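Local coordinates for GCN5-related N-acetyltransferase (Ralstonia eutropha JMP134, PDB 2Q0Y), which probably works as an acyltransferase of the GNAT family, moving acyl groups (acetyl groups in many relatives) onto an acceptor, and binds metal ions as crystallised, at residues A66-L70 with L108-A112; F123-H127 with W141-E146. All blocks are in the same frame, centred on the assembly; numbering follows the deposited sequence.

Contact 1: residues A66-L70 with L108-A112; sequences AGIGL and LMNRA
In the GNAT fold of this protein, Leu108 and Ala112 of helix 104-118, one turn apart, face Ala66, Ile68 and Leu70 of strand 63-74. The two segments run in nearly the same direction, 26° apart, with their axes 8.8 Å from each other at closest approach. Strand alternation sends every second side chain to the helix, and the side chains meet through carbon and selenium atoms alone. Ile68 is central to the contact. Its CG1 branch stands anti to the backbone N (chi1 -165°) and continues extended, which carries CD1 against the helix, 3.7 Å from Leu108 O, 3.8 Å from SE of the selenomethionine Met109, and 4.0 Å from Ala112 CB. Its other branch, CG2, lies 4.0 Å from Leu108 CB, the two side chains lying alongside, each pointing toward the other's backbone. Leu108 meanwhile sends CD1 back toward the start of the strand segment, 3.7 Å from Ala66 CB and close to Gly67 N as well. At the far end Leu70 lays CD2 beside Ala112, 3.9 Å from its CA, where the small side chain allows close approach. Strands 54-60 and 86-95 flank strand 63-74 and extend this layer: Trp56 touches Ile68 and Leu70, Ile90 touches Ile68 and Ala112, and Leu93 of strand 86-95 packs on Leu108.

Contact 2: residues F123-H127 with W141-E146; sequences FAVLH and WSPTTE. With MG (magnesium ion), chain C; MG (magnesium ion), chain B.
Val125 and Trp141 bring their CA atoms no nearer than 8.5 Å, and the two segments run 67° apart, so side chains and metal ions rather than a shared ladder join them. This is the C-terminal part of the GNAT fold, used here as a dimer interface: residues of both segments pair antiparallel with a strand of the second subunit, and the sheet continues across. The Trp141 ring meets strand 123-127 by one face and an edge. Leu126 CD2 sits over the six-membered ring, 3.5 Å from its centroid and only 7° off the normal, a CH-pi contact. Val125 CA lies at the ring edge, near its plane, while Ala124 CB packs against CH2. The indole NE1 is satisfied by Glu113. At the other end His127 and Glu146 converge on magnesium. Glu146 CG stands anti to the backbone N and the chain runs on extended, carrying the carboxylate to the metal. NE2 of His127 binds the chain C ion at 2.4 Å, and Glu146 OE2 is placed 2.2 Å from that ion and 2.0 Å from the chain B ion. The two modelled magnesium positions are only 2.2 Å apart, so they are probably alternatives for one ion at the subunit interface, where His127 and Glu146 of the second subunit take part too. Glu146 OE1 lies at the His127 ring edge, 2.7 Å from NE2, with ring and carboxylate nearly coplanar; the shared metal brings them together, there being no hydrogen to share. With ND1 hydrogen-bonded to Tyr89, the ring is held at both nitrogens. Glu146 OE1 hydrogen-bonds Thr144 of the second subunit. Within the chain, Thr144 closes an ST turn, its OG1 accepting from Glu146 N at 3.2 Å with an N-H...O angle of 161°.

In the fold
After strand 2-6, two helices and strand 54-60, the chain forms strand 63-74, then strand 86-95 and the loop bearing His99 of the zinc site, before helix 104-118 returns to the sheet and closes contact 1 across 37 residues. Contact 2 follows in series, neither nested nor crossing: helix 104-118 leads through a short connection into strand 123-127, parallel to 86-95, completing a beta-alpha-beta crossover, and helix 133-138 brings the chain back to 141-146. Met109 joins the two, its CE 3.7 Å from Leu126 CD2. Contact 1 thus ties helix to sheet, whereas contact 2 joins this chain's outermost strand to the segment returning after helix 133-138, where the second subunit continues the sheet.

Contact 1: residues A66-L70 with L108-A112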
loop_
_atom_site.group_PDB
_atom_site.type_symbol
_atom_site.label_atom_id
_atom_site.label_comp_id
_atom_site.label_asym_id
_atom_site.label_seq_id
_atom_site.Cartn_x
_atom_site.Cartn_y
_atom_site.Cartn_z
ATOM N N ALA A 66 22.645 -7.155 -8.864
ATOM C CA ALA A 66 21.611 -6.664 -7.958
ATOM C C ALA A 66 20.689 -5.712 -8.686
ATOM O O ALA A 66 21.044 -5.131 -9.708
ATOM C CB ALA A 66 22.228 -5.954 -6.774
ATOM N N GLY A 67 19.506 -5.518 -8.122
ATOM C CA GLY A 67 18.548 -4.600 -8.692
ATOM C C GLY A 67 17.565 -4.116 -7.658
ATOM O O GLY A 67 17.422 -4.720 -6.593
ATOM N N ILE A 68 16.889 -3.025 -7.989
ATOM C CA ILE A 68 15.827 -2.469 -7.170
ATOM C C ILE A 68 14.756 -1.895 -8.090
ATOM O O ILE A 68 15.042 -1.474 -9.226
ATOM C CB ILE A 68 16.373 -1.419 -6.175
ATOM C CG1 ILE A 68 15.354 -1.107 -5.062
ATOM C CG2 ILE A 68 16.830 -0.152 -6.924
ATOM C CD1 ILE A 68 15.978 -0.304 -3.912
ATOM N N GLY A 69 13.517 -1.924 -7.611
ATOM C CA GLY A 69 12.384 -1.382 -8.355
ATOM C C GLY A 69 11.753 -0.226 -7.602
ATOM O O GLY A 69 11.758 -0.209 -6.365
ATOM N N LEU A 70 11.174 0.716 -8.341
ATOM C CA LEU A 70 10.453 1.826 -7.740
ATOM C C LEU A 70 9.264 2.254 -8.591
ATOM O O LEU A 70 9.290 2.177 -9.812
ATOM C CB LEU A 70 11.386 3.014 -7.458
ATOM C CG LEU A 70 12.017 3.818 -8.580
ATOM C CD1 LEU A 70 11.150 5.026 -9.032
ATOM C CD2 LEU A 70 13.412 4.323 -8.128
ATOM N N LEU A 108 21.753 0.890 -3.559
ATOM C CA LEU A 108 20.528 0.871 -4.355
ATOM C C LEU A 108 19.379 1.579 -3.642
ATOM O O LEU A 108 18.623 2.319 -4.269
ATOM C CB LEU A 108 20.128 -0.561 -4.714
ATOM C CG LEU A 108 21.026 -1.242 -5.753
ATOM C CD1 LEU A 108 20.664 -2.703 -5.935
ATOM C CD2 LEU A 108 20.955 -0.524 -7.081
HETATM N N MSE A 109 19.252 1.374 -2.334
HETATM C CA MSE A 109 18.244 2.119 -1.588
HETATM C C MSE A 109 18.491 3.622 -1.678
HETATM O O MSE A 109 17.551 4.398 -1.834
HETATM C CB MSE A 109 18.205 1.684 -0.135
HETATM C CG MSE A 109 17.570 0.325 0.107
HETATM SE SE MSE A 109 15.659 0.320 -0.138
HETATM C CE MSE A 109 15.130 1.526 1.314
ATOM N N ASN A 110 19.746 4.035 -1.573
ATOM C CA ASN A 110 20.079 5.450 -1.688
ATOM C C ASN A 110 19.686 6.003 -3.043
ATOM O O ASN A 110 19.148 7.122 -3.126
ATOM C CB ASN A 110 21.581 5.684 -1.465
ATOM C CG ASN A 110 21.977 5.642 -0.006
ATOM O OD1 ASN A 110 21.178 5.900 0.879
ATOM N ND2 ASN A 110 23.249 5.353 0.242
ATOM N N ARG A 111 19.946 5.233 -4.102
ATOM C CA ARG A 111 19.547 5.654 -5.449
ATOM C C ARG A 111 18.029 5.791 -5.579
ATOM O O ARG A 111 17.538 6.731 -6.203
ATOM C CB ARG A 111 20.029 4.695 -6.533
ATOM C CG ARG A 111 21.487 4.823 -6.910
ATOM C CD ARG A 111 21.754 5.834 -8.073
ATOM N NE ARG A 111 21.392 7.228 -7.769
ATOM C CZ ARG A 111 21.978 8.003 -6.840
ATOM N NH1 ARG A 111 22.987 7.557 -6.082
ATOM N NH2 ARG A 111 21.549 9.252 -6.662
ATOM N N ALA A 112 17.297 4.835 -5.025
ATOM C CA ALA A 112 15.840 4.873 -5.071
ATOM C C ALA A 112 15.294 6.066 -4.313
ATOM O O ALA A 112 14.421 6.784 -4.824
ATOM C CB ALA A 112 15.250 3.573 -4.515
#

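Contact 2: residues F123-H127 with W141-E146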
loop_
_atom_site.group_PDB
_atom_site.type_symbol
_atom_site.label_atom_id
_atom_site.label_comp_id
_atom_site.label_asym_id
_atom_site.label_seq_id
_atom_site.Cartn_x
_atom_site.Cartn_y
_atom_site.Cartn_z
ATOM N N PHE A 123 6.632 11.113 0.511
ATOM C CA PHE A 123 6.545 9.960 1.421
ATOM C C PHE A 123 6.652 8.685 0.610
ATOM O O PHE A 123 6.117 8.615 -0.499
ATOM C CB PHE A 123 5.192 10.040 2.139
ATOM C CG PHE A 123 4.998 9.054 3.258
ATOM C CD1 PHE A 123 5.668 9.201 4.463
ATOM C CD2 PHE A 123 4.093 8.010 3.121
ATOM C CE1 PHE A 123 5.442 8.308 5.503
ATOM C CE2 PHE A 123 3.867 7.129 4.177
ATOM C CZ PHE A 123 4.547 7.292 5.351
ATOM N N ALA A 124 7.321 7.680 1.167
ATOM C CA ALA A 124 7.477 6.395 0.494
ATOM C C ALA A 124 7.269 5.237 1.453
ATOM O O ALA A 124 7.438 5.381 2.688
ATOM C CB ALA A 124 8.858 6.309 -0.125
ATOM N N VAL A 125 6.919 4.091 0.876
ATOM C CA VAL A 125 6.702 2.861 1.631
ATOM C C VAL A 125 7.365 1.694 0.909
ATOM O O VAL A 125 7.725 1.795 -0.258
ATOM C CB VAL A 125 5.197 2.551 1.863
ATOM C CG1 VAL A 125 4.522 3.642 2.714
ATOM C CG2 VAL A 125 4.468 2.377 0.559
ATOM N N LEU A 126 7.566 0.607 1.646
ATOM C CA LEU A 126 8.108 -0.644 1.108
ATOM C C LEU A 126 7.567 -1.766 1.976
ATOM O O LEU A 126 7.096 -1.504 3.077
ATOM C CB LEU A 126 9.653 -0.624 1.115
ATOM C CG LEU A 126 10.433 -0.443 2.423
ATOM C CD1 LEU A 126 10.503 -1.714 3.279
ATOM C CD2 LEU A 126 11.840 0.050 2.112
ATOM N N HIS A 127 7.617 -3.002 1.488
ATOM C CA HIS A 127 7.306 -4.159 2.324
ATOM C C HIS A 127 8.581 -4.946 2.526
ATOM O O HIS A 127 9.180 -5.441 1.561
ATOM C CB HIS A 127 6.219 -5.007 1.691
ATOM C CG HIS A 127 4.885 -4.335 1.667
ATOM N ND1 HIS A 127 4.427 -3.637 0.575
ATOM C CD2 HIS A 127 3.908 -4.257 2.600
ATOM C CE1 HIS A 127 3.222 -3.159 0.832
ATOM N NE2 HIS A 127 2.891 -3.509 2.061
ATOM N N TRP A 141 13.850 4.128 8.088
ATOM C CA TRP A 141 12.532 3.587 7.789
ATOM C C TRP A 141 11.869 3.114 9.092
ATOM O O TRP A 141 12.547 2.620 10.009
ATOM C CB TRP A 141 12.605 2.451 6.767
ATOM C CG TRP A 141 13.057 2.923 5.414
ATOM C CD1 TRP A 141 14.326 3.240 5.037
ATOM C CD2 TRP A 141 12.231 3.133 4.269
ATOM N NE1 TRP A 141 14.339 3.648 3.723
ATOM C CE2 TRP A 141 13.056 3.616 3.237
ATOM C CE3 TRP A 141 10.847 2.999 4.026
ATOM C CZ2 TRP A 141 12.558 3.929 1.969
ATOM C CZ3 TRP A 141 10.363 3.313 2.785
ATOM C CH2 TRP A 141 11.209 3.775 1.767
ATOM N N SER A 142 10.557 3.324 9.177
ATOM C CA SER A 142 9.776 2.938 10.356
ATOM C C SER A 142 8.668 1.967 9.978
ATOM O O SER A 142 8.041 2.128 8.942
ATOM C CB SER A 142 9.109 4.152 11.001
ATOM O OG SER A 142 10.057 5.120 11.399
ATOM N N PRO A 143 8.373 1.009 10.855
ATOM C CA PRO A 143 7.204 0.160 10.671
ATOM C C PRO A 143 5.933 0.982 10.624
ATOM O O PRO A 143 5.819 1.975 11.361
ATOM C CB PRO A 143 7.200 -0.714 11.931
ATOM C CG PRO A 143 8.549 -0.686 12.418
ATOM C CD PRO A 143 9.085 0.671 12.091
ATOM N N THR A 144 4.995 0.574 9.766
ATOM C CA THR A 144 3.693 1.210 9.675
ATOM C C THR A 144 2.643 0.375 10.405
ATOM O O THR A 144 2.938 -0.674 10.959
ATOM C CB THR A 144 3.228 1.449 8.236
ATOM O OG1 THR A 144 2.732 0.228 7.655
ATOM C CG2 THR A 144 4.349 2.032 7.382
ATOM N N THR A 145 1.417 0.870 10.391
ATOM C CA THR A 145 0.290 0.191 11.017
ATOM C C THR A 145 -0.514 -0.669 10.032
ATOM O O THR A 145 -1.637 -1.082 10.351
ATOM C CB THR A 145 -0.679 1.208 11.657
ATOM O OG1 THR A 145 -1.195 2.082 10.644
ATOM C CG2 THR A 145 0.008 2.017 12.721
ATOM N N GLU A 146 0.078 -1.002 8.888
ATOM C CA GLU A 146 -0.616 -1.827 7.914
ATOM C C GLU A 146 -0.905 -3.217 8.454
ATOM O O GLU A 146 -0.079 -3.830 9.141
ATOM C CB GLU A 146 0.185 -1.919 6.618
ATOM C CG GLU A 146 -0.596 -2.566 5.497
ATOM C CD GLU A 146 0.196 -2.697 4.235
ATOM O OE1 GLU A 146 1.154 -3.482 4.184
ATOM O OE2 GLU A 146 -0.148 -1.992 3.285
HETATM MG MG MG C . 1.530 -1.561 2.011
HETATM MG MG MG B . 0.225 -0.016 2.962
HETATM O O HOH W 1 0.560 -0.545 0.409
HETATM O O HOH W 2 -0.111 0.141 0.863
#